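Local coordinates for protein copper induced nitroreductase D (Lactococcus lactis, PDB 2WQF) that binds flavin mononucleotide and probably acts as a copper-induced nitroreductase that helps defend the cell against oxidative stress, at residues R11-L16 against G147-Q151; I63-L68 against Y153-I157; A95-I99 against G175-G180; L100-D104 against G129-S134. All coordinates share one frame; numbering follows the deposited sequence.

Contact 1 (R11-L16 against G147-Q151). With FMN (flavin mononucleotide), chain B.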
loop_
_atom_site.group_PDB
_atom_site.type_symbol
_atom_site.label_atom_id
_atom_site.label_comp_id
_atom_site.label_asym_id
_atom_site.label_seq_id
_atom_site.Cartn_x
_atom_site.Cartn_y
_atom_site.Cartn_z
ATOM N N ARG A 11 9.809 -6.010 9.515
ATOM C CA ARG A 11 10.277 -7.182 8.795
ATOM C C ARG A 11 9.283 -8.329 8.922
ATOM O O ARG A 11 8.433 -8.353 9.817
ATOM C CB ARG A 11 11.633 -7.647 9.315
ATOM C CG ARG A 11 12.768 -6.639 9.125
ATOM C CD ARG A 11 13.113 -6.383 7.667
ATOM N NE ARG A 11 13.443 -7.619 6.960
ATOM C CZ ARG A 11 14.604 -8.253 7.061
ATOM N NH1 ARG A 11 15.601 -7.736 7.777
ATOM N NH2 ARG A 11 14.783 -9.368 6.401
ATOM N N THR A 12 9.416 -9.288 8.015
ATOM C CA THR A 12 8.713 -10.558 8.115
ATOM C C THR A 12 9.348 -11.399 9.222
ATOM O O THR A 12 10.533 -11.749 9.178
ATOM C CB THR A 12 8.743 -11.304 6.775
ATOM O OG1 THR A 12 7.911 -10.623 5.835
ATOM C CG2 THR A 12 8.249 -12.731 6.924
ATOM N N ILE A 13 8.546 -11.684 10.236
ATOM C CA ILE A 13 8.944 -12.536 11.342
ATOM C C ILE A 13 8.034 -13.738 11.391
ATOM O O ILE A 13 6.837 -13.607 11.628
ATOM C CB ILE A 13 8.827 -11.779 12.695
ATOM C CG1 ILE A 13 9.622 -10.467 12.680
ATOM C CG2 ILE A 13 9.196 -12.674 13.875
ATOM C CD1 ILE A 13 11.120 -10.626 12.534
ATOM N N TYR A 14 8.610 -14.905 11.173
ATOM C CA TYR A 14 7.844 -16.146 11.183
ATOM C C TYR A 14 7.760 -16.778 12.571
ATOM O O TYR A 14 6.784 -17.472 12.867
ATOM C CB TYR A 14 8.428 -17.157 10.182
ATOM C CG TYR A 14 8.175 -16.737 8.740
ATOM C CD1 TYR A 14 6.864 -16.561 8.268
ATOM C CD2 TYR A 14 9.231 -16.464 7.873
ATOM C CE1 TYR A 14 6.622 -16.183 6.967
ATOM C CE2 TYR A 14 9.002 -16.082 6.553
ATOM C CZ TYR A 14 7.702 -15.932 6.107
ATOM O OH TYR A 14 7.478 -15.561 4.784
ATOM N N ALA A 15 8.775 -16.540 13.409
ATOM C CA ALA A 15 8.839 -17.135 14.737
ATOM C C ALA A 15 8.190 -16.182 15.716
ATOM O O ALA A 15 8.827 -15.229 16.203
ATOM C CB ALA A 15 10.294 -17.427 15.140
ATOM N N LEU A 16 6.923 -16.454 15.997
ATOM C CA LEU A 16 6.080 -15.553 16.779
ATOM C C LEU A 16 5.519 -16.258 18.004
ATOM O O LEU A 16 5.193 -17.457 17.966
ATOM C CB LEU A 16 4.936 -14.991 15.915
ATOM C CG LEU A 16 5.344 -14.071 14.767
ATOM C CD1 LEU A 16 4.123 -13.770 13.909
ATOM C CD2 LEU A 16 6.004 -12.770 15.254
ATOM N N GLY A 147 6.390 -8.644 16.077
ATOM C CA GLY A 147 6.653 -9.058 14.712
ATOM C C GLY A 147 5.381 -9.511 14.038
ATOM O O GLY A 147 4.346 -9.728 14.675
ATOM N N ALA A 148 5.453 -9.658 12.732
ATOM C CA ALA A 148 4.309 -10.125 11.962
ATOM C C ALA A 148 4.765 -10.695 10.639
ATOM O O ALA A 148 5.884 -10.426 10.175
ATOM C CB ALA A 148 3.290 -8.975 11.715
ATOM N N ASN A 149 3.874 -11.467 10.013
ATOM C CA ASN A 149 4.067 -11.954 8.645
ATOM C C ASN A 149 2.711 -11.954 7.942
ATOM O O ASN A 149 1.668 -12.028 8.587
ATOM C CB ASN A 149 4.784 -13.315 8.635
ATOM C CG ASN A 149 3.965 -14.415 9.289
ATOM O OD1 ASN A 149 3.041 -14.933 8.705
ATOM N ND2 ASN A 149 4.297 -14.751 10.503
ATOM N N LEU A 150 2.740 -11.791 6.632
ATOM C CA LEU A 150 1.544 -11.616 5.841
ATOM C C LEU A 150 1.275 -12.846 4.968
ATOM O O LEU A 150 2.079 -13.198 4.113
ATOM C CB LEU A 150 1.686 -10.364 4.952
ATOM C CG LEU A 150 0.459 -10.001 4.114
ATOM C CD1 LEU A 150 -0.700 -9.608 4.991
ATOM C CD2 LEU A 150 0.809 -8.891 3.132
ATOM N N GLN A 151 0.130 -13.480 5.207
ATOM C CA GLN A 151 -0.279 -14.683 4.524
ATOM C C GLN A 151 -1.484 -14.447 3.637
ATOM O O GLN A 151 -2.219 -13.453 3.782
ATOM C CB GLN A 151 -0.586 -15.798 5.522
ATOM C CG GLN A 151 0.570 -16.189 6.415
ATOM C CD GLN A 151 1.831 -16.451 5.621
ATOM O OE1 GLN A 151 1.793 -17.117 4.595
ATOM N NE2 GLN A 151 2.946 -15.898 6.072
HETATM N N1 FMN B . 5.013 -13.574 2.893
HETATM C C2 FMN B . 4.477 -14.908 3.197
HETATM O O2 FMN B . 5.054 -15.628 3.979
HETATM N N3 FMN B . 3.312 -15.352 2.490
HETATM C C4 FMN B . 2.649 -14.568 1.565
HETATM O O4 FMN B . 1.625 -14.963 1.081
HETATM C C4A FMN B . 3.198 -13.247 1.244
HETATM N N5 FMN B . 2.680 -12.459 0.364
HETATM C C5A FMN B . 3.064 -11.010 0.380
HETATM C C6 FMN B . 2.208 -10.034 -0.370
HETATM C C7 FMN B . 2.453 -8.730 -0.341
HETATM C C7M FMN B . 1.575 -7.796 -1.145
HETATM C C8 FMN B . 3.612 -8.230 0.494
HETATM C C8M FMN B . 3.868 -6.737 0.600
HETATM C C9 FMN B . 4.405 -9.086 1.148
HETATM C C9A FMN B . 4.123 -10.566 1.106
HETATM N N10 FMN B . 4.943 -11.529 1.770
HETATM C C10 FMN B . 4.421 -12.806 1.987
HETATM C "C1'" FMN B . 6.135 -11.130 2.505
HETATM C "C2'" FMN B . 7.255 -10.735 1.546
HETATM O "O2'" FMN B . 7.797 -11.896 0.971
HETATM C "C3'" FMN B . 8.286 -9.932 2.342
HETATM O "O3'" FMN B . 7.629 -8.731 2.697
HETATM C "C4'" FMN B . 9.514 -9.602 1.476
HETATM O "O4'" FMN B . 10.253 -10.784 1.207
HETATM C "C5'" FMN B . 10.428 -8.572 2.138
HETATM O "O5'" FMN B . 10.837 -9.072 3.403
HETATM P P FMN B . 10.486 -8.234 4.759
HETATM O O1P FMN B . 10.966 -6.847 4.615
HETATM O O2P FMN B . 8.923 -8.279 4.962
HETATM O O3P FMN B . 11.231 -9.016 5.926
HETATM O O HOH W 1 5.369 -12.017 5.487
HETATM O O HOH W 2 4.101 -17.188 12.437
#

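Contact 2 (I63-L68 against Y153-I157)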
loop_
_atom_site.group_PDB
_atom_site.type_symbol
_atom_site.label_atom_id
_atom_site.label_comp_id
_atom_site.label_asym_id
_atom_site.label_seq_id
_atom_site.Cartn_x
_atom_site.Cartn_y
_atom_site.Cartn_z
ATOM N N ILE A 63 -10.290 -23.832 10.837
ATOM C CA ILE A 63 -10.572 -23.313 9.500
ATOM C C ILE A 63 -9.419 -23.504 8.529
ATOM O O ILE A 63 -9.571 -24.187 7.521
ATOM C CB ILE A 63 -11.023 -21.820 9.548
ATOM C CG1 ILE A 63 -12.329 -21.711 10.326
ATOM C CG2 ILE A 63 -11.175 -21.234 8.150
ATOM C CD1 ILE A 63 -12.838 -20.277 10.541
ATOM N N VAL A 64 -8.251 -22.939 8.796
ATOM C CA VAL A 64 -7.199 -22.989 7.784
ATOM C C VAL A 64 -6.714 -24.419 7.532
ATOM O O VAL A 64 -6.622 -24.855 6.390
ATOM C CB VAL A 64 -6.016 -22.083 8.126
ATOM C CG1 VAL A 64 -4.983 -22.163 7.022
ATOM C CG2 VAL A 64 -6.468 -20.644 8.315
ATOM N N ALA A 65 -6.402 -25.150 8.598
ATOM C CA ALA A 65 -5.885 -26.511 8.455
ATOM C C ALA A 65 -6.845 -27.429 7.675
ATOM O O ALA A 65 -6.442 -28.051 6.685
ATOM C CB ALA A 65 -5.551 -27.107 9.833
ATOM N N PRO A 66 -8.119 -27.507 8.101
ATOM C CA PRO A 66 -9.039 -28.368 7.341
ATOM C C PRO A 66 -9.271 -27.913 5.893
ATOM O O PRO A 66 -9.359 -28.765 5.014
ATOM C CB PRO A 66 -10.343 -28.290 8.144
ATOM C CG PRO A 66 -9.932 -27.843 9.511
ATOM C CD PRO A 66 -8.749 -26.972 9.317
ATOM N N GLU A 67 -9.374 -26.609 5.647
ATOM C CA GLU A 67 -9.600 -26.112 4.288
ATOM C C GLU A 67 -8.405 -26.415 3.389
ATOM O O GLU A 67 -8.575 -26.761 2.213
ATOM C CB GLU A 67 -9.875 -24.603 4.299
ATOM C CG GLU A 67 -11.215 -24.208 4.930
ATOM C CD GLU A 67 -12.387 -24.435 4.004
ATOM O OE1 GLU A 67 -12.169 -24.939 2.882
ATOM O OE2 GLU A 67 -13.526 -24.099 4.391
ATOM N N LEU A 68 -7.205 -26.280 3.949
ATOM C CA LEU A 68 -5.975 -26.574 3.229
ATOM C C LEU A 68 -5.873 -28.076 2.929
ATOM O O LEU A 68 -5.546 -28.479 1.805
ATOM C CB LEU A 68 -4.776 -26.103 4.056
ATOM C CG LEU A 68 -3.513 -25.692 3.307
ATOM C CD1 LEU A 68 -3.832 -24.713 2.212
ATOM C CD2 LEU A 68 -2.503 -25.086 4.279
ATOM N N TYR A 153 -4.297 -17.048 2.515
ATOM C CA TYR A 153 -5.107 -18.271 2.445
ATOM C C TYR A 153 -6.507 -17.966 1.910
ATOM O O TYR A 153 -7.359 -18.840 1.863
ATOM C CB TYR A 153 -5.148 -18.948 3.816
ATOM C CG TYR A 153 -3.815 -19.567 4.156
ATOM C CD1 TYR A 153 -3.396 -20.732 3.527
ATOM C CD2 TYR A 153 -2.969 -18.973 5.072
ATOM C CE1 TYR A 153 -2.172 -21.295 3.814
ATOM C CE2 TYR A 153 -1.746 -19.530 5.377
ATOM C CZ TYR A 153 -1.346 -20.687 4.739
ATOM O OH TYR A 153 -0.120 -21.244 5.045
ATOM N N ASN A 154 -6.724 -16.713 1.498
ATOM C CA ASN A 154 -7.852 -16.346 0.648
ATOM C C ASN A 154 -7.564 -16.845 -0.777
ATOM O O ASN A 154 -6.387 -16.808 -1.206
ATOM C CB ASN A 154 -8.039 -14.824 0.657
ATOM C CG ASN A 154 -6.747 -14.080 0.351
ATOM O OD1 ASN A 154 -5.823 -14.086 1.155
ATOM N ND2 ASN A 154 -6.649 -13.507 -0.836
ATOM N N PRO A 155 -8.605 -17.297 -1.518
ATOM C CA PRO A 155 -10.022 -17.319 -1.127
ATOM C C PRO A 155 -10.460 -18.592 -0.414
ATOM O O PRO A 155 -11.636 -18.732 -0.152
ATOM C CB PRO A 155 -10.760 -17.261 -2.473
ATOM C CG PRO A 155 -9.745 -17.457 -3.536
ATOM C CD PRO A 155 -8.430 -17.768 -2.906
ATOM N N LEU A 156 -9.532 -19.490 -0.106
ATOM C CA LEU A 156 -9.870 -20.807 0.431
ATOM C C LEU A 156 -10.688 -20.725 1.714
ATOM O O LEU A 156 -11.640 -21.489 1.904
ATOM C CB LEU A 156 -8.586 -21.606 0.680
ATOM C CG LEU A 156 -8.015 -22.414 -0.485
ATOM C CD1 LEU A 156 -7.832 -21.556 -1.734
ATOM C CD2 LEU A 156 -6.696 -23.051 -0.058
ATOM N N ILE A 157 -10.316 -19.796 2.599
ATOM C CA ILE A 157 -10.925 -19.708 3.928
ATOM C C ILE A 157 -12.040 -18.687 4.032
ATOM O O ILE A 157 -12.634 -18.545 5.095
ATOM C CB ILE A 157 -9.876 -19.388 5.006
ATOM C CG1 ILE A 157 -9.280 -17.998 4.790
ATOM C CG2 ILE A 157 -8.768 -20.450 4.984
ATOM C CD1 ILE A 157 -8.359 -17.579 5.916
HETATM O O HOH W 3 -12.732 -23.309 0.305
#

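Contact 3 (A95-I99 against G175-G180)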
loop_
_atom_site.group_PDB
_atom_site.type_symbol
_atom_site.label_atom_id
_atom_site.label_comp_id
_atom_site.label_asym_id
_atom_site.label_seq_id
_atom_site.Cartn_x
_atom_site.Cartn_y
_atom_site.Cartn_z
ATOM N N ALA A 95 1.295 -17.763 17.183
ATOM C CA ALA A 95 1.315 -16.308 17.301
ATOM C C ALA A 95 0.210 -15.819 18.245
ATOM O O ALA A 95 -0.706 -16.559 18.589
ATOM C CB ALA A 95 1.154 -15.679 15.920
ATOM N N PHE A 96 0.281 -14.556 18.630
ATOM C CA PHE A 96 -0.734 -13.961 19.514
ATOM C C PHE A 96 -2.072 -13.757 18.809
ATOM O O PHE A 96 -3.132 -13.906 19.401
ATOM C CB PHE A 96 -0.237 -12.612 20.045
ATOM C CG PHE A 96 -1.150 -11.985 21.051
ATOM C CD1 PHE A 96 -1.147 -12.405 22.365
ATOM C CD2 PHE A 96 -1.967 -10.926 20.696
ATOM C CE1 PHE A 96 -1.967 -11.829 23.309
ATOM C CE2 PHE A 96 -2.792 -10.351 21.630
ATOM C CZ PHE A 96 -2.784 -10.799 22.937
ATOM N N GLY A 97 -2.026 -13.386 17.535
ATOM C CA GLY A 97 -3.254 -13.101 16.820
ATOM C C GLY A 97 -3.078 -13.039 15.323
ATOM O O GLY A 97 -1.956 -13.153 14.801
ATOM N N THR A 98 -4.198 -12.810 14.642
ATOM C CA THR A 98 -4.242 -12.680 13.182
ATOM C C THR A 98 -5.180 -11.517 12.857
ATOM O O THR A 98 -6.304 -11.440 13.359
ATOM C CB THR A 98 -4.706 -13.966 12.452
ATOM O OG1 THR A 98 -3.864 -15.057 12.831
ATOM C CG2 THR A 98 -4.607 -13.818 10.966
ATOM N N ILE A 99 -4.714 -10.609 12.011
ATOM C CA ILE A 99 -5.535 -9.517 11.515
ATOM C C ILE A 99 -5.920 -9.829 10.075
ATOM O O ILE A 99 -5.056 -9.888 9.199
ATOM C CB ILE A 99 -4.794 -8.185 11.582
ATOM C CG1 ILE A 99 -4.284 -7.908 13.003
ATOM C CG2 ILE A 99 -5.668 -7.031 11.041
ATOM C CD1 ILE A 99 -3.103 -6.931 13.052
ATOM N N GLY A 175 -5.900 -10.577 2.798
ATOM C CA GLY A 175 -4.627 -10.873 3.428
ATOM C C GLY A 175 -4.831 -11.170 4.907
ATOM O O GLY A 175 -5.826 -10.744 5.495
ATOM N N GLN A 176 -3.902 -11.907 5.503
ATOM C CA GLN A 176 -3.952 -12.236 6.924
ATOM C C GLN A 176 -2.610 -11.950 7.556
ATOM O O GLN A 176 -1.609 -12.612 7.283
ATOM C CB GLN A 176 -4.348 -13.695 7.154
ATOM C CG GLN A 176 -5.659 -14.069 6.496
ATOM C CD GLN A 176 -5.467 -14.532 5.064
ATOM O OE1 GLN A 176 -4.694 -15.446 4.806
ATOM N NE2 GLN A 176 -6.178 -13.917 4.138
ATOM N N LEU A 177 -2.593 -10.949 8.420
ATOM C CA LEU A 177 -1.361 -10.522 9.062
ATOM C C LEU A 177 -1.280 -11.186 10.442
ATOM O O LEU A 177 -2.011 -10.840 11.358
ATOM C CB LEU A 177 -1.299 -9.006 9.155
ATOM C CG LEU A 177 0.027 -8.434 9.624
ATOM C CD1 LEU A 177 1.146 -8.581 8.588
ATOM C CD2 LEU A 177 -0.154 -6.947 10.007
ATOM N N VAL A 178 -0.428 -12.201 10.537
ATOM C CA VAL A 178 -0.169 -12.957 11.751
ATOM C C VAL A 178 0.862 -12.186 12.568
ATOM O O VAL A 178 1.879 -11.749 12.032
ATOM C CB VAL A 178 0.373 -14.347 11.404
ATOM C CG1 VAL A 178 0.613 -15.158 12.649
ATOM C CG2 VAL A 178 -0.619 -15.078 10.523
ATOM N N PHE A 179 0.580 -11.965 13.855
ATOM C CA PHE A 179 1.425 -11.105 14.680
ATOM C C PHE A 179 1.602 -11.632 16.085
ATOM O O PHE A 179 0.793 -12.405 16.604
ATOM C CB PHE A 179 0.899 -9.662 14.697
ATOM C CG PHE A 179 -0.330 -9.460 15.547
ATOM C CD1 PHE A 179 -0.201 -9.003 16.846
ATOM C CD2 PHE A 179 -1.595 -9.767 15.058
ATOM C CE1 PHE A 179 -1.328 -8.807 17.639
ATOM C CE2 PHE A 179 -2.734 -9.596 15.857
ATOM C CZ PHE A 179 -2.583 -9.127 17.149
ATOM N N GLY A 180 2.704 -11.234 16.697
ATOM C CA GLY A 180 3.000 -11.653 18.057
ATOM C C GLY A 180 4.362 -11.215 18.519
ATOM O O GLY A 180 4.996 -10.368 17.902
#

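Contact 4 (L100-D104 against G129-S134)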
loop_
_atom_site.group_PDB
_atom_site.type_symbol
_atom_site.label_atom_id
_atom_site.label_comp_id
_atom_site.label_asym_id
_atom_site.label_seq_id
_atom_site.Cartn_x
_atom_site.Cartn_y
_atom_site.Cartn_z
ATOM N N LEU A 100 -7.206 -10.063 9.842
ATOM C CA LEU A 100 -7.716 -10.345 8.499
ATOM C C LEU A 100 -8.201 -9.054 7.871
ATOM O O LEU A 100 -9.033 -8.344 8.425
ATOM C CB LEU A 100 -8.826 -11.389 8.530
ATOM C CG LEU A 100 -8.366 -12.781 9.031
ATOM C CD1 LEU A 100 -8.427 -12.881 10.536
ATOM C CD2 LEU A 100 -9.221 -13.879 8.404
ATOM N N PHE A 101 -7.578 -8.724 6.744
ATOM C CA PHE A 101 -7.868 -7.530 5.972
ATOM C C PHE A 101 -8.809 -7.833 4.842
ATOM O O PHE A 101 -8.542 -8.724 4.056
ATOM C CB PHE A 101 -6.567 -6.963 5.403
ATOM C CG PHE A 101 -5.674 -6.328 6.447
ATOM C CD1 PHE A 101 -5.801 -4.985 6.787
ATOM C CD2 PHE A 101 -4.718 -7.093 7.101
ATOM C CE1 PHE A 101 -4.966 -4.423 7.723
ATOM C CE2 PHE A 101 -3.872 -6.535 8.017
ATOM C CZ PHE A 101 -3.998 -5.203 8.348
ATOM N N PHE A 102 -9.893 -7.054 4.757
ATOM C CA PHE A 102 -10.896 -7.195 3.717
ATOM C C PHE A 102 -11.072 -5.840 3.023
ATOM O O PHE A 102 -10.738 -4.791 3.577
ATOM C CB PHE A 102 -12.272 -7.604 4.276
ATOM C CG PHE A 102 -12.275 -8.819 5.168
ATOM C CD1 PHE A 102 -12.852 -10.008 4.743
ATOM C CD2 PHE A 102 -11.785 -8.747 6.458
ATOM C CE1 PHE A 102 -12.893 -11.139 5.593
ATOM C CE2 PHE A 102 -11.801 -9.854 7.293
ATOM C CZ PHE A 102 -12.381 -11.041 6.879
ATOM N N GLU A 103 -11.627 -5.870 1.813
ATOM C CA GLU A 103 -12.048 -4.662 1.114
ATOM C C GLU A 103 -13.554 -4.762 0.904
ATOM O O GLU A 103 -14.060 -5.790 0.412
ATOM C CB GLU A 103 -11.333 -4.529 -0.231
ATOM C CG GLU A 103 -9.867 -4.117 -0.079
ATOM C CD GLU A 103 -9.739 -2.685 0.454
ATOM O OE1 GLU A 103 -10.401 -1.789 -0.121
ATOM O OE2 GLU A 103 -8.996 -2.456 1.457
ATOM N N ASP A 104 -14.275 -3.708 1.258
ATOM C CA ASP A 104 -15.728 -3.707 1.163
ATOM C C ASP A 104 -16.201 -3.456 -0.286
ATOM O O ASP A 104 -16.157 -2.338 -0.811
ATOM C CB ASP A 104 -16.293 -2.666 2.121
ATOM C CG ASP A 104 -17.799 -2.759 2.258
ATOM O OD1 ASP A 104 -18.465 -3.320 1.367
ATOM O OD2 ASP A 104 -18.320 -2.258 3.255
ATOM N N GLY A 129 -5.297 0.190 -1.758
ATOM C CA GLY A 129 -5.721 0.510 -0.408
ATOM C C GLY A 129 -5.473 -0.617 0.583
ATOM O O GLY A 129 -5.081 -0.392 1.733
ATOM N N SER A 130 -5.706 -1.845 0.145
ATOM C CA SER A 130 -5.482 -3.005 0.985
ATOM C C SER A 130 -3.996 -3.156 1.312
ATOM O O SER A 130 -3.610 -3.392 2.474
ATOM C CB SER A 130 -6.007 -4.283 0.329
ATOM O OG SER A 130 -5.958 -5.337 1.267
ATOM N N GLY A 131 -3.149 -2.952 0.308
ATOM C CA GLY A 131 -1.709 -2.992 0.542
ATOM C C GLY A 131 -1.290 -1.906 1.530
ATOM O O GLY A 131 -0.533 -2.164 2.466
ATOM N N ILE A 132 -1.828 -0.706 1.323
ATOM C CA ILE A 132 -1.513 0.453 2.149
ATOM C C ILE A 132 -1.832 0.179 3.623
ATOM O O ILE A 132 -0.971 0.343 4.499
ATOM C CB ILE A 132 -2.291 1.677 1.638
ATOM C CG1 ILE A 132 -1.690 2.164 0.305
ATOM C CG2 ILE A 132 -2.312 2.814 2.649
ATOM C CD1 ILE A 132 -2.606 3.125 -0.452
ATOM N N ILE A 133 -3.049 -0.255 3.925
ATOM C CA ILE A 133 -3.408 -0.421 5.341
ATOM C C ILE A 133 -2.685 -1.628 5.952
ATOM O O ILE A 133 -2.318 -1.596 7.128
ATOM C CB ILE A 133 -4.935 -0.485 5.595
ATOM C CG1 ILE A 133 -5.603 -1.676 4.932
ATOM C CG2 ILE A 133 -5.579 0.861 5.163
ATOM C CD1 ILE A 133 -7.062 -1.850 5.375
ATOM N N SER A 134 -2.413 -2.649 5.138
ATOM C CA SER A 134 -1.711 -3.831 5.632
ATOM C C SER A 134 -0.299 -3.466 6.113
ATOM O O SER A 134 0.118 -3.884 7.208
ATOM C CB SER A 134 -1.639 -4.935 4.565
ATOM O OG SER A 134 -2.925 -5.385 4.226
HETATM O O HOH W 4 -7.963 -4.449 2.986
#

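Contact 1 (R11-L16 against G147-Q151)
Ile13 N gives a nearly straight hydrogen bond to Ala148 O (2.9 Å, 176°), arriving from above the carbonyl plane, and so ties the segment 11-16 to the strand 147-151. Asn149 ND2 returns one to Ile13 O at 3.0 Å, which lies in the amide's own plane. The Asn149 CG sits between backbone N and carbonyl carbon (chi1 64°), turning the amide toward Ile13 O; its OD1 then takes a bond from Gln151 NE2 at 2.8 Å, so both ends of the amide are held and its flip is fixed.

Two waters bridge the segments separately: one donates to Thr12 OG1 and accepts from Leu150 N, while the second joins the network, donating to Tyr14 O and accepting from Asn149 ND2.

Van der Waals packing adds to this. Leu16 CD1 lies against the Asn149 amide, 3.5 Å from ND2, and Thr12 CG2 meets Asn149 CB at 3.9 Å. The Tyr14 ring crosses the Asn149 side chain at about a right angle, with Thr12 CG2 over one face near the edge of the ring.

Both segments grip the flavin mononucleotide. Arg11 NE and Thr12 N share FMN O3P, and Thr12 OG1 binds FMN O2P. Tyr14 OH donates to FMN O2 at 2.6 Å, as does Gln151 NE2.

Strand 171-182 pairs with 147-151, Trp138 of helix 121-143 donates to Arg11 O, and Phe92 of helix 88-93 packs on Asn149 and Gln151.

Contact 2 (I63-L68 against Y153-I157)
Val64 holds CG1 anti to its backbone N (chi1 -179°), which lays that methyl over the ring of Tyr153, while Tyr153 swings its ring toward the helix with CG anti to its own carbonyl carbon (chi1 -71°). The result is a CH-pi contact: CG1 of Val64 stands 4.1 Å from the Tyr153 ring centroid, only 12° off the ring normal. The other Val64 methyl, CG2, meets CG2 of Ile157 at 4.1 Å, and CG2 of Ile63 crosses the Ile157 side chain to touch its CB at 3.9 Å.

One turn further along the helix, Leu68 spreads its two methyls: CD2 approaches Tyr153 CE1 at 3.8 Å, obliquely to the ring, and CD1 reaches Leu156 CD2 at 4.0 Å. Leu89 and Phe92 of helix 88-93 also pack on Tyr153.

The polar exception is a water that donates to both Glu67 OE1 (3.1 Å) and Leu156 O (2.7 Å). If the carboxylate is ionised, as is likely, both are acceptors and need such a go-between.

Helix 53-73 is therefore joined to the turn after strand 146-151 by dispersion between branched aliphatic groups and one CH-pi contact, and the single polar link between the segments is water-mediated.

Contact 3 (A95-I99 against G175-G180)
Phe179 O is gripped by two successive amides: Gly97 N at 3.1 Å and, more weakly, Phe96 N, whose bond is bent to 122°. Both residues thus face Phe179, a classic beta bulge at the start of strand 97-104. Beyond it the pairing is regular and antiparallel. Phe179 N donates to Gly97 O. Two nearly straight bonds follow, Ile99 N to Leu177 O and Leu177 N to Ile99 O, both 2.8 Å; Thr98 and Val178 form a non-hydrogen-bonded pair.

On one side of the sheet the Phe179 ring dominates. Its CG takes the crowded position between backbone N and carbonyl carbon (chi1 75°), which folds the ring across the neighbouring strand and over Gly97, whose N lies off-centre above one face. Ile99 CG1 touches Phe179 CE2 at 3.7 Å, crossing at about a right angle, while Phe179 CE1 comes to the edge of the Phe96 ring, 3.8 Å from its CD2.

On the face of Thr98, Val178 CG1 is met tightly, at 3.4 Å, by Ala95 CB from the loop before the strand. Thr98 CG2 lies alongside Gln176 CB at 3.8 Å. Thr98 OG1 bonds to Gln56 and Trp60 of helix 53-73; Gln176 turns its amide to Tyr153 and Asn154.

Strand 171-182, bonded also to 146-151, runs through the middle of the antiparallel sheet at the core of the nitroreductase fold, with helices on both faces.

Contact 4 (L100-D104 against G129-S134)
Phe101 points its CB at helix 121-143, with Ser134 OG 4.1 Å from that carbon. From CG outward the ring lies against Ser134: OG is 3.6 Å above the ring plane, over its centre, and Ser134 CA makes a CH-pi contact with the same ring, 22° off its normal. CD1 meets CD1 of Ile133 at 3.7 Å, at the ring edge, the two side chains sliding past each other in opposite directions. CE1 and CZ close the series against Ser134 CA, CZ at 3.8 Å.

Ser134 OG donates to Ser130 O at 2.7 Å, and Ser134 N reaches the same oxygen from the opposite face of its plane.

Glu103 bends at chi2 (-68°), and its OE2 approaches the Ser130 backbone, 3.6 Å from CA. A water accepts from Ser130 OG and donates to both Glu103 OE2 and Phe102 O, while OE1 is bonded to Thr45 and Ser126.

Helix 121-143 covers this face of the antiparallel sheet, its Ile132 touching FMN and Val135 of the second subunit. Strand and helix meet through an aromatic face on a serine whose hydroxyl proton is already given to Ser130 O, and through a water-bridged carboxylate whose two oxygens both have hydrogen-bond partners, which would probably favour its ionised form despite burial.

One antiparallel sheet connects contacts 1, 3 and 4. Contact 1 joins contact 3 through strands 146-151 and 171-182, their centres 8 Å apart, with Asn149 N 2.9 Å from Val178 O. Contact 4 carries on along strand 97-104 from contact 3, and Phe101 N lies 3.0 Å from Gly175 O. Contact 2 stands off the sheet, about 19 Å between centres from contacts 1 and 4; Gln176 links it to contact 3, 15 Å away between centres. Contact 1 holds the flavin directly. The side chains of Tyr153 and Gln176 are each about 7 Å from an FMN, consistent with a second shell, and in contact 4 Gly129 lies about 6 Å from one and Ile132 touches one.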